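Local atomic coordinates of ankyrin repeat and SOCS box protein 11 (Homo sapiens, PDB entry 4UUC), a protein that serves as the substrate-recognition component of a cullin-5-RING E3 ubiquitin ligase, directing targets such as BIK, DIRAS2 and RPN1 to ubiquitination and proteasomal degradation. Residues A[15-18]-A[19-22]; A[36-40]-A[41-45]; A[69-72]-A[73-77]; A[88-91]-A[92-96]; A[130-133]-A[134-137]. All coordinates share one frame; numbering follows the deposited sequence. Where two conformers were deposited one is given.

All five contacts are local turns or helix ends along the ankyrin repeat domain of a single chain. Contacts 2 and 3 are equivalent helix starts in ANK 2 and ANK 3, their centres about 9 Å apart, joined by a hydrogen bond of 3.0 Å from N76 ND2 to H42 O. Contact 4 closes the second helix of ANK 3; its L89 packs against P73 and L74 of contact 3 and against C45 of contact 2. Contact 1 starts the second helix of ANK 1 near one end of the stack. Contact 5, the hairpin between ANK 4 and ANK 5, lies across the chain's centre from it, about 38 Å between centres.

Contact 1 of 5, residues A[15-18]-A[19-22]; sequences GRLL and ALKT
Both faces of the L18 carbonyl plane are used by T22, whose N and OG1 reach L18 O from opposite sides. The amide T22 N stands 2.9 Å from L18 O and tilts 28° from the plane. On the other face T22 OG1 donates to L18 O at 2.7 Å, tilted 34°. This second bond depends on the hydroxyl lying beside T22's own backbone N (chi1 -62°), which folds it back onto the preceding turn, where the oxygen is gripped twice. Regular helical bonds precede it, L20 N to R16 O and K21 N to L17 O.

R16 occupies the N-cap of helix 17-26, and G15, with positive phi, is the C-prime residue of the Schellman motif that ends helix 7-14; the segment is thus the tight link between the two antiparallel helices of the first ankyrin repeat. Along the helix L17 and K21 run side by side in the same direction, with K21 CD 3.9 Å from L17 CG. K21 CG also passes 3.3 Å from L17 O. L20 sets its CB 3.5 Å from R16 O and is buried between L8, A11 and A12 of helix 7-14 and C52 and A55 of helix 50-58.

Contact 2 of 5, residues A[36-40]-A[41-45]; sequences NRVSS and LHEAC
The backbone bends at R37, where phi is positive, runs extended through V38 and S39, and turns into helix 40-46 beyond S39, which sits at the N-cap. The first helical bonds run back across the junction. E43 N donates to S39 O, and A44 N lies 2.9 Å from S40 O.

S39 and H42 bind each other twice. S39 OG, placed between its own backbone N and carbonyl carbon (chi1 75°), accepts from H42 N at 3.2 Å. In return S39 N donates to H42 ND1 at 3.1 Å, almost straight at 174°, and the nitrogen lies at the edge of the imidazole, only 8° out of its plane. With ND1 serving as acceptor, on the far side of the ring NE2 is hydrogen-bonded to G65 O, at the end of the same repeat, and more weakly to A71 O of ANK 3. Replacing H42 by an alanine would probably leave S39 N and the G65 carbonyl without the imidazole, with half of the capping box gone.

V38 packs on the aliphatic parts of both H42 and E43: its CG1 lies 3.7 Å from H42 CB and 3.8 Å from E43 CG, meeting the E43 chain at about a right angle. The E43 carboxylate forms a salt bridge through OE2 with R5.

Reciprocal bonding of this kind defines a capping box, here at the start of the first helix of ANK 2, where S39-S40-L41-H42 occupies the place of the Thr-Pro-Leu-His signature of ankyrin repeats.

Contact 3 of 5, residues A[69-72]-A[73-77]; sequences HGAT and PLFNA
The N-cap of helix 73-80, the first helix of ANK 3, is T72, whose OG1 accepts from F75 N at 3.2 Å, with an angle of 163° at the hydrogen. To get there OG1 sits between the backbone N and the carbonyl carbon of T72 (chi1 58°), so that it overhangs the first turn. The next bond of the series, N76 N to T72 O at 3.1 Å, starts the regular helical ladder.

P73 fills the first position after the cap, where a proline costs no helical bond. The joint is tight: T72 CB is 3.4 Å from P73 CD, closer than usual for two carbons. The proline ring itself faces the neighbouring helices, touching L41, H42 and C45 of ANK 2 and L89 of helix 83-91.

T72-P73-L74-F75 follows the Thr-Pro-Leu-His pattern that opens ankyrin repeats, with phenylalanine at the histidine place; the threonine half of the cap is kept, while the ring is used for packing. A71 CB comes within 4.1 Å of F75 CD2, and the ring goes on to touch A103 and E108 of the following repeat.

N76 turns back toward the cap, its CG anti to the carbonyl carbon (chi1 -75°). This brings OD1 3.8 Å from A71 CB and into the plane of the F75 ring at its edge. The other end of the amide, ND2, is held by H42 O, which fixes which way the group is flipped and ties helix 73-80 to helix 40-46.

Contact 4 of 5, residues A[88-91]-A[92-96]; sequences VLLE and FGAKA
Backbone bonds between L89 and A94 and between L90 and G93 end helix 83-91 in a Schellman motif. A94 N reaches L89 O at 2.9 Å, and the N of G93, the C-prime residue with positive phi, donates to L90 O at 3.1 Å from well above the carbonyl plane. F92 N divides itself between V88 O, 3.0 Å away, and a weak bond to L89 O. Beyond the turn, N64 bonds G93 O and K95 N.

A water adds a further link, donating to L90 O at 2.8 Å and to A94 O, so that the chain leaving the helix is tied to the last helical turn beyond the motif proper.

Among the apolar contacts, L89 CB meets A94 CB at 3.9 Å, the hydrophobic pair that commonly accompanies a Schellman turn, and L90 CD2 reaches A96 CB at 4.2 Å. The F92 ring, with CG beside its own backbone N (chi1 -83°), swings back along the helix, and V88 CG2 packs on its CE1. Both V88 and F92 touch L57 of helix 50-58, so an alanine at F92 would probably open a gap beside V88 and L57.

A carbonyl also meets the ring: V88 O lies in the F92 ring plane at its edge, 3.2 Å from CD1.

The terminal carbonyls of V88, L89 and L90 are therefore each met by an amide although the helix has ended.

Contact 5 of 5, residues A[130-133]-A[134-137]; sequences HEVP and QLGT
V132 O is gripped by two successive amides. G136 N, 2.9 Å from V132 O, lies in the carbonyl plane and its bond is nearly straight; L135 N, 3.0 Å from V132 O, comes from 41° above that plane. Both L135 and G136 thus face V132, a classic beta bulge, and the L135 bond also closes a type II turn with P133 and Q134 at its corners. The return bond, V132 N to G136 O at 3.2 Å, completes the antiparallel hydrogen-bonded pair.

This is the beta-hairpin that projects between successive ankyrin repeats, here leading from ANK 4 into ANK 5. Nearer its base, T137 CA points its hydrogen straight at H130 O. T137 is the N-cap of helix 138-144, its OG1 bonded to Y140 N and H163 O.

Side chains line both sides of the hairpin. V132 and L135 lie side by side and point the same way, with CG1 of the valine 3.9 Å from CD1 of the leucine. V132 CG2 sits over one face of the H130 imidazole, offset toward its rim, and that ring meets H107 edge to face. Across the two arms of the hairpin E131 CB touches T137 CG2 at 3.9 Å. The extended E131 chain (chi2 178°) carries OE1 to H163 NE2 and OE2 to W166 N, and a water donating to OE2 at 2.9 Å accepts from Q134 N at the turn.

Contact 1 of 5, residues A[15-18]-A[19-22]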
loop_
_atom_site.group_PDB
_atom_site.type_symbol
_atom_site.label_atom_id
_atom_site.label_comp_id
_atom_site.label_asym_id
_atom_site.label_seq_id
_atom_site.Cartn_x
_atom_site.Cartn_y
_atom_site.Cartn_z
ATOM N N GLY A 15 -2.470 1.798 22.243
ATOM C CA GLY A 15 -1.033 1.660 22.396
ATOM C C GLY A 15 -0.623 1.759 23.855
ATOM O O GLY A 15 0.433 2.303 24.187
ATOM N N ARG A 16 -1.477 1.246 24.734
ATOM C CA ARG A 16 -1.200 1.254 26.167
ATOM C C ARG A 16 -0.549 -0.065 26.573
ATOM O O ARG A 16 -1.209 -0.966 27.084
ATOM C CB ARG A 16 -2.482 1.494 26.964
ATOM C CG ARG A 16 -3.124 2.848 26.702
ATOM C CD ARG A 16 -3.244 3.679 27.968
ATOM N NE ARG A 16 -4.238 4.739 27.823
ATOM C CZ ARG A 16 -4.715 5.467 28.829
ATOM N NH1 ARG A 16 -4.289 5.261 30.069
ATOM N NH2 ARG A 16 -5.621 6.403 28.595
ATOM N N LEU A 17 0.756 -0.162 26.334
ATOM C CA LEU A 17 1.500 -1.403 26.529
ATOM C C LEU A 17 1.389 -2.000 27.935
ATOM O O LEU A 17 1.198 -3.207 28.080
ATOM C CB LEU A 17 2.976 -1.170 26.192
ATOM C CG LEU A 17 3.872 -2.409 26.241
ATOM C CD1 LEU A 17 3.439 -3.443 25.212
ATOM C CD2 LEU A 17 5.316 -2.025 26.031
ATOM N N LEU A 18 1.526 -1.176 28.968
ATOM C CA LEU A 18 1.504 -1.698 30.330
ATOM C C LEU A 18 0.131 -2.281 30.674
ATOM O O LEU A 18 0.046 -3.354 31.272
ATOM C CB LEU A 18 1.901 -0.615 31.332
ATOM C CG LEU A 18 3.328 -0.069 31.171
ATOM C CD1 LEU A 18 3.667 0.832 32.342
ATOM C CD2 LEU A 18 4.385 -1.167 31.028
ATOM N N ALA A 19 -0.940 -1.596 30.281
ATOM C CA ALA A 19 -2.288 -2.131 30.488
ATOM C C ALA A 19 -2.485 -3.429 29.700
ATOM O O ALA A 19 -3.034 -4.405 30.215
ATOM C CB ALA A 19 -3.334 -1.108 30.091
ATOM N N LEU A 20 -2.029 -3.437 28.451
ATOM C CA LEU A 20 -2.144 -4.620 27.608
ATOM C C LEU A 20 -1.436 -5.825 28.235
ATOM O O LEU A 20 -2.011 -6.910 28.335
ATOM C CB LEU A 20 -1.572 -4.337 26.219
ATOM C CG LEU A 20 -1.644 -5.504 25.240
ATOM C CD1 LEU A 20 -2.545 -5.162 24.063
ATOM C CD2 LEU A 20 -0.252 -5.892 24.777
ATOM N N LYS A 21 -0.193 -5.633 28.661
ATOM C CA LYS A 21 0.581 -6.718 29.252
ATOM C C LYS A 21 -0.019 -7.159 30.585
ATOM O O LYS A 21 0.042 -8.336 30.936
ATOM C CB LYS A 21 2.039 -6.298 29.434
ATOM C CG LYS A 21 2.779 -6.125 28.116
ATOM C CD LYS A 21 4.205 -5.638 28.324
ATOM C CE LYS A 21 5.125 -6.759 28.772
ATOM N NZ LYS A 21 5.400 -7.723 27.672
ATOM N N THR A 22 -0.618 -6.223 31.313
ATOM C CA THR A 22 -1.258 -6.553 32.581
ATOM C C THR A 22 -2.454 -7.467 32.327
ATOM O O THR A 22 -2.630 -8.476 33.010
ATOM C CB THR A 22 -1.706 -5.285 33.339
ATOM O OG1 THR A 22 -0.558 -4.485 33.652
ATOM C CG2 THR A 22 -2.423 -5.644 34.635
#

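Contact 2 of 5, residues A[36-40]-A[41-45]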
loop_
_atom_site.group_PDB
_atom_site.type_symbol
_atom_site.label_atom_id
_atom_site.label_comp_id
_atom_site.label_asym_id
_atom_site.label_seq_id
_atom_site.Cartn_x
_atom_site.Cartn_y
_atom_site.Cartn_z
ATOM N N ASN A 36 -17.021 -8.573 13.709
ATOM C CA ASN A 36 -16.344 -8.354 12.432
ATOM C C ASN A 36 -15.014 -9.106 12.368
ATOM O O ASN A 36 -14.197 -8.866 11.478
ATOM C CB ASN A 36 -16.112 -6.859 12.194
ATOM C CG ASN A 36 -17.396 -6.107 11.888
ATOM O OD1 ASN A 36 -18.357 -6.676 11.370
ATOM N ND2 ASN A 36 -17.415 -4.818 12.205
ATOM N N ARG A 37 -14.812 -10.014 13.321
ATOM C CA ARG A 37 -13.619 -10.857 13.387
ATOM C C ARG A 37 -12.337 -10.026 13.516
ATOM O O ARG A 37 -11.293 -10.384 12.971
ATOM C CB ARG A 37 -13.537 -11.775 12.165
ATOM C CG ARG A 37 -14.704 -12.740 12.062
ATOM C CD ARG A 37 -14.416 -13.882 11.105
ATOM N NE ARG A 37 -15.536 -14.816 11.038
ATOM C CZ ARG A 37 -15.813 -15.724 11.970
ATOM N NH1 ARG A 37 -15.053 -15.829 13.052
ATOM N NH2 ARG A 37 -16.857 -16.531 11.822
ATOM N N VAL A 38 -12.433 -8.927 14.254
ATOM C CA VAL A 38 -11.275 -8.091 14.560
ATOM C C VAL A 38 -10.653 -8.526 15.884
ATOM O O VAL A 38 -11.331 -8.569 16.913
ATOM C CB VAL A 38 -11.661 -6.599 14.639
ATOM C CG1 VAL A 38 -10.441 -5.740 14.964
ATOM C CG2 VAL A 38 -12.304 -6.146 13.331
ATOM N N SER A 39 -9.363 -8.849 15.842
ATOM C CA SER A 39 -8.606 -9.230 17.031
ATOM C C SER A 39 -7.876 -8.023 17.621
ATOM O O SER A 39 -7.780 -6.972 16.990
ATOM C CB SER A 39 -7.591 -10.321 16.692
ATOM O OG SER A 39 -6.483 -9.782 15.981
ATOM N N SER A 40 -7.349 -8.185 18.828
ATOM C CA SER A 40 -6.542 -7.137 19.448
ATOM C C SER A 40 -5.303 -6.833 18.605
ATOM O O SER A 40 -4.867 -5.682 18.522
ATOM C CB SER A 40 -6.138 -7.547 20.861
ATOM O OG SER A 40 -7.279 -7.611 21.704
ATOM N N LEU A 41 -4.746 -7.858 17.968
ATOM C CA LEU A 41 -3.586 -7.661 17.097
ATOM C C LEU A 41 -3.937 -6.759 15.916
ATOM O O LEU A 41 -3.151 -5.884 15.548
ATOM C CB LEU A 41 -3.045 -8.999 16.591
ATOM C CG LEU A 41 -1.827 -8.899 15.664
ATOM C CD1 LEU A 41 -0.653 -8.221 16.367
ATOM C CD2 LEU A 41 -1.423 -10.271 15.152
ATOM N N HIS A 42 -5.110 -6.975 15.321
ATOM C CA HIS A 42 -5.594 -6.098 14.254
ATOM C C HIS A 42 -5.576 -4.641 14.715
ATOM O O HIS A 42 -5.104 -3.763 13.992
ATOM C CB HIS A 42 -7.014 -6.475 13.810
ATOM C CG HIS A 42 -7.079 -7.652 12.886
ATOM N ND1 HIS A 42 -7.721 -8.824 13.223
ATOM C CD2 HIS A 42 -6.607 -7.831 11.629
ATOM C CE1 HIS A 42 -7.633 -9.678 12.219
ATOM N NE2 HIS A 42 -6.962 -9.101 11.238
ATOM N N GLU A 43 -6.075 -4.388 15.926
ATOM C CA GLU A 43 -6.181 -3.020 16.423
ATOM C C GLU A 43 -4.812 -2.415 16.756
ATOM O O GLU A 43 -4.574 -1.242 16.469
ATOM C CB GLU A 43 -7.104 -2.969 17.644
ATOM C CG GLU A 43 -8.493 -3.529 17.335
ATOM C CD GLU A 43 -9.650 -2.729 17.915
ATOM O OE1 GLU A 43 -9.521 -1.498 18.095
ATOM O OE2 GLU A 43 -10.708 -3.343 18.185
ATOM N N ALA A 44 -3.913 -3.199 17.344
ATOM C CA ALA A 44 -2.556 -2.709 17.606
ATOM C C ALA A 44 -1.861 -2.319 16.304
ATOM O O ALA A 44 -1.195 -1.292 16.229
ATOM C CB ALA A 44 -1.730 -3.754 18.343
ATOM N N CYS A 45 -2.010 -3.141 15.274
ATOM C CA CYS A 45 -1.316 -2.878 14.018
ATOM C C CYS A 45 -1.915 -1.673 13.291
ATOM O O CYS A 45 -1.194 -0.914 12.652
ATOM C CB CYS A 45 -1.348 -4.120 13.128
ATOM S SG CYS A 45 -0.279 -5.441 13.739
#

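Contact 3 of 5, residues A[69-72]-A[73-77]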
loop_
_atom_site.group_PDB
_atom_site.type_symbol
_atom_site.label_atom_id
_atom_site.label_comp_id
_atom_site.label_asym_id
_atom_site.label_seq_id
_atom_site.Cartn_x
_atom_site.Cartn_y
_atom_site.Cartn_z
ATOM N N HIS A 69 -13.953 -8.055 6.495
ATOM C CA HIS A 69 -13.719 -7.208 5.328
ATOM C C HIS A 69 -12.403 -7.531 4.607
ATOM O O HIS A 69 -12.015 -6.828 3.675
ATOM C CB HIS A 69 -13.737 -5.739 5.747
ATOM C CG HIS A 69 -15.067 -5.281 6.263
ATOM N ND1 HIS A 69 -15.194 -4.348 7.270
ATOM C CD2 HIS A 69 -16.327 -5.629 5.910
ATOM C CE1 HIS A 69 -16.476 -4.142 7.515
ATOM N NE2 HIS A 69 -17.184 -4.906 6.703
ATOM N N GLY A 70 -11.725 -8.593 5.039
ATOM C CA GLY A 70 -10.551 -9.093 4.338
ATOM C C GLY A 70 -9.249 -8.442 4.764
ATOM O O GLY A 70 -8.254 -8.491 4.034
ATOM N N ALA A 71 -9.246 -7.843 5.949
ATOM C CA ALA A 71 -8.053 -7.179 6.462
ATOM C C ALA A 71 -7.228 -8.128 7.325
ATOM O O ALA A 71 -7.767 -8.859 8.159
ATOM C CB ALA A 71 -8.437 -5.939 7.256
ATOM N N THR A 72 -5.918 -8.109 7.102
ATOM C CA THR A 72 -4.958 -8.828 7.928
ATOM C C THR A 72 -4.213 -7.831 8.816
ATOM O O THR A 72 -4.275 -6.622 8.576
ATOM C CB THR A 72 -3.947 -9.603 7.072
ATOM O OG1 THR A 72 -3.264 -8.689 6.205
ATOM C CG2 THR A 72 -4.650 -10.668 6.232
ATOM N N PRO A 73 -3.511 -8.328 9.848
ATOM C CA PRO A 73 -2.687 -7.411 10.647
ATOM C C PRO A 73 -1.684 -6.650 9.782
ATOM O O PRO A 73 -1.443 -5.469 10.032
ATOM C CB PRO A 73 -1.981 -8.342 11.632
ATOM C CG PRO A 73 -2.935 -9.506 11.787
ATOM C CD PRO A 73 -3.581 -9.676 10.443
ATOM N N LEU A 74 -1.130 -7.312 8.769
ATOM C CA LEU A 74 -0.142 -6.674 7.901
ATOM C C LEU A 74 -0.765 -5.536 7.101
ATOM O O LEU A 74 -0.153 -4.476 6.946
ATOM C CB LEU A 74 0.493 -7.699 6.960
ATOM C CG LEU A 74 1.609 -7.187 6.043
ATOM C CD1 LEU A 74 2.767 -6.569 6.836
ATOM C CD2 LEU A 74 2.117 -8.320 5.170
ATOM N N PHE A 75 -1.975 -5.744 6.591
ATOM C CA PHE A 75 -2.683 -4.671 5.906
ATOM C C PHE A 75 -2.865 -3.479 6.846
ATOM O O PHE A 75 -2.585 -2.340 6.477
ATOM C CB PHE A 75 -4.040 -5.154 5.381
ATOM C CG PHE A 75 -4.845 -4.076 4.713
ATOM C CD1 PHE A 75 -4.643 -3.764 3.378
ATOM C CD2 PHE A 75 -5.799 -3.370 5.419
ATOM C CE1 PHE A 75 -5.378 -2.764 2.768
ATOM C CE2 PHE A 75 -6.535 -2.374 4.814
ATOM C CZ PHE A 75 -6.328 -2.073 3.489
ATOM N N ASN A 76 -3.316 -3.744 8.069
ATOM C CA ASN A 76 -3.529 -2.676 9.037
ATOM C C ASN A 76 -2.226 -1.944 9.350
ATOM O O ASN A 76 -2.211 -0.720 9.481
ATOM C CB ASN A 76 -4.153 -3.235 10.316
ATOM C CG ASN A 76 -5.630 -3.559 10.147
ATOM O OD1 ASN A 76 -6.183 -3.431 9.055
ATOM N ND2 ASN A 76 -6.273 -3.986 11.229
ATOM N N ALA A 77 -1.130 -2.693 9.439
ATOM C CA ALA A 77 0.176 -2.102 9.707
ATOM C C ALA A 77 0.559 -1.149 8.581
ATOM O O ALA A 77 1.187 -0.116 8.812
ATOM C CB ALA A 77 1.230 -3.186 9.872
#

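Contact 4 of 5, residues A[88-91]-A[92-96]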
loop_
_atom_site.group_PDB
_atom_site.type_symbol
_atom_site.label_atom_id
_atom_site.label_comp_id
_atom_site.label_asym_id
_atom_site.label_seq_id
_atom_site.Cartn_x
_atom_site.Cartn_y
_atom_site.Cartn_z
ATOM N N VAL A 88 7.892 -6.828 12.511
ATOM C CA VAL A 88 7.615 -7.834 13.539
ATOM C C VAL A 88 6.585 -8.854 13.040
ATOM O O VAL A 88 6.699 -10.047 13.328
ATOM C CB VAL A 88 7.129 -7.190 14.873
ATOM C CG1 VAL A 88 5.772 -6.522 14.726
ATOM C CG2 VAL A 88 7.081 -8.235 15.978
ATOM N N LEU A 89 5.595 -8.396 12.282
ATOM C CA LEU A 89 4.612 -9.301 11.689
ATOM C C LEU A 89 5.279 -10.298 10.739
ATOM O O LEU A 89 4.990 -11.495 10.769
ATOM C CB LEU A 89 3.541 -8.512 10.938
ATOM C CG LEU A 89 2.552 -7.720 11.794
ATOM C CD1 LEU A 89 1.728 -6.799 10.911
ATOM C CD2 LEU A 89 1.639 -8.653 12.590
ATOM N N LEU A 90 6.166 -9.796 9.889
ATOM C CA LEU A 90 6.891 -10.651 8.955
ATOM C C LEU A 90 7.802 -11.625 9.703
ATOM O O LEU A 90 7.967 -12.773 9.287
ATOM C CB LEU A 90 7.701 -9.801 7.973
ATOM C CG LEU A 90 6.855 -9.006 6.971
ATOM C CD1 LEU A 90 7.695 -7.966 6.252
ATOM C CD2 LEU A 90 6.179 -9.929 5.967
ATOM N N GLU A 91 8.372 -11.175 10.818
ATOM C CA GLU A 91 9.213 -12.038 11.644
ATOM C C GLU A 91 8.406 -13.206 12.196
ATOM O O GLU A 91 8.910 -14.324 12.302
ATOM C CB GLU A 91 9.845 -11.246 12.792
ATOM C CG GLU A 91 10.967 -10.311 12.368
ATOM C CD GLU A 91 11.345 -9.319 13.458
ATOM O OE1 GLU A 91 10.937 -9.526 14.624
ATOM O OE2 GLU A 91 12.046 -8.332 13.147
ATOM N N PHE A 92 7.145 -12.944 12.532
ATOM C CA PHE A 92 6.270 -13.965 13.105
ATOM C C PHE A 92 5.472 -14.720 12.039
ATOM O O PHE A 92 4.505 -15.420 12.349
ATOM C CB PHE A 92 5.324 -13.329 14.128
ATOM C CG PHE A 92 5.937 -13.165 15.491
ATOM C CD1 PHE A 92 6.751 -12.083 15.777
ATOM C CD2 PHE A 92 5.715 -14.112 16.480
ATOM C CE1 PHE A 92 7.320 -11.939 17.023
ATOM C CE2 PHE A 92 6.282 -13.972 17.729
ATOM C CZ PHE A 92 7.084 -12.886 18.002
ATOM N N GLY A 93 5.880 -14.578 10.783
ATOM C CA GLY A 93 5.362 -15.419 9.719
ATOM C C GLY A 93 4.179 -14.857 8.956
ATOM O O GLY A 93 3.406 -15.610 8.362
ATOM N N ALA A 94 4.036 -13.537 8.950
ATOM C CA ALA A 94 2.988 -12.908 8.157
ATOM C C ALA A 94 3.237 -13.155 6.668
ATOM O O ALA A 94 4.375 -13.081 6.202
ATOM C CB ALA A 94 2.919 -11.411 8.447
ATOM N N LYS A 95 2.171 -13.465 5.936
ATOM C CA LYS A 95 2.236 -13.589 4.479
ATOM C C LYS A 95 2.235 -12.199 3.837
ATOM O O LYS A 95 1.331 -11.403 4.074
ATOM C CB LYS A 95 1.059 -14.414 3.959
ATOM C CG LYS A 95 1.104 -14.687 2.464
ATOM N N ALA A 96 3.246 -11.917 3.019
ATOM C CA ALA A 96 3.446 -10.571 2.480
ATOM C C ALA A 96 2.503 -10.240 1.321
ATOM O O ALA A 96 2.003 -9.119 1.230
ATOM C CB ALA A 96 4.892 -10.402 2.036
HETATM O O HOH W 1 6.821 -13.577 6.848
#

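Contact 5 of 5, residues A[130-133]-A[134-137]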
loop_
_atom_site.group_PDB
_atom_site.type_symbol
_atom_site.label_atom_id
_atom_site.label_comp_id
_atom_site.label_asym_id
_atom_site.label_seq_id
_atom_site.Cartn_x
_atom_site.Cartn_y
_atom_site.Cartn_z
ATOM N N HIS A 130 2.542 -6.391 -9.102
ATOM C CA HIS A 130 1.296 -7.046 -8.714
ATOM C C HIS A 130 0.083 -6.183 -9.044
ATOM O O HIS A 130 -0.166 -5.182 -8.374
ATOM C CB HIS A 130 1.300 -7.371 -7.218
ATOM C CG HIS A 130 0.076 -8.101 -6.758
ATOM N ND1 HIS A 130 -0.341 -8.104 -5.443
ATOM C CD2 HIS A 130 -0.821 -8.855 -7.438
ATOM C CE1 HIS A 130 -1.440 -8.829 -5.333
ATOM N NE2 HIS A 130 -1.753 -9.295 -6.529
ATOM N N GLU A 131 -0.677 -6.572 -10.067
ATOM C CA GLU A 131 -1.877 -5.822 -10.431
ATOM C C GLU A 131 -3.106 -6.378 -9.729
ATOM O O GLU A 131 -3.623 -7.424 -10.110
ATOM C CB GLU A 131 -2.116 -5.827 -11.943
ATOM C CG GLU A 131 -3.350 -4.997 -12.341
ATOM C CD GLU A 131 -3.601 -4.930 -13.841
ATOM O OE1 GLU A 131 -2.756 -5.413 -14.623
ATOM O OE2 GLU A 131 -4.654 -4.385 -14.234
ATOM N N VAL A 132 -3.574 -5.669 -8.709
ATOM C CA VAL A 132 -4.846 -5.995 -8.075
ATOM C C VAL A 132 -5.965 -5.512 -8.994
ATOM O O VAL A 132 -5.956 -4.358 -9.422
ATOM C CB VAL A 132 -4.971 -5.352 -6.677
ATOM C CG1 VAL A 132 -6.390 -5.490 -6.136
ATOM C CG2 VAL A 132 -3.981 -5.995 -5.727
ATOM N N PRO A 133 -6.921 -6.396 -9.325
ATOM C CA PRO A 133 -7.995 -5.978 -10.234
ATOM C C PRO A 133 -8.670 -4.680 -9.804
ATOM O O PRO A 133 -9.031 -4.527 -8.637
ATOM C CB PRO A 133 -8.977 -7.155 -10.177
ATOM C CG PRO A 133 -8.116 -8.333 -9.879
ATOM C CD PRO A 133 -7.047 -7.818 -8.948
ATOM N N GLN A 134 -8.779 -3.750 -10.749
ATOM C CA GLN A 134 -9.429 -2.449 -10.560
ATOM C C GLN A 134 -8.640 -1.454 -9.689
ATOM O O GLN A 134 -8.968 -0.268 -9.669
ATOM C CB GLN A 134 -10.836 -2.645 -9.987
ATOM C CG GLN A 134 -11.688 -3.605 -10.811
ATOM C CD GLN A 134 -11.755 -3.200 -12.274
ATOM O OE1 GLN A 134 -12.049 -2.049 -12.594
ATOM N NE2 GLN A 134 -11.459 -4.137 -13.167
ATOM N N LEU A 135 -7.603 -1.920 -8.995
ATOM C CA LEU A 135 -6.713 -1.032 -8.240
ATOM C C LEU A 135 -5.464 -0.693 -9.038
ATOM O O LEU A 135 -4.949 0.424 -8.976
ATOM C CB LEU A 135 -6.291 -1.671 -6.916
ATOM C CG LEU A 135 -7.038 -1.294 -5.639
ATOM C CD1 LEU A 135 -6.399 -2.011 -4.456
ATOM C CD2 LEU A 135 -7.053 0.209 -5.403
ATOM N N GLY A 136 -4.962 -1.684 -9.763
ATOM C CA GLY A 136 -3.760 -1.513 -10.556
ATOM C C GLY A 136 -2.522 -2.019 -9.850
ATOM O O GLY A 136 -2.596 -2.674 -8.810
ATOM N N THR A 137 -1.373 -1.720 -10.445
ATOM C CA THR A 137 -0.078 -2.064 -9.889
ATOM C C THR A 137 0.326 -1.060 -8.812
ATOM O O THR A 137 -0.279 0.009 -8.698
ATOM C CB THR A 137 0.996 -2.056 -10.972
ATOM O OG1 THR A 137 1.020 -0.753 -11.563
ATOM C CG2 THR A 137 0.708 -3.103 -12.051
HETATM O O HOH W 2 -7.379 -4.066 -13.289
#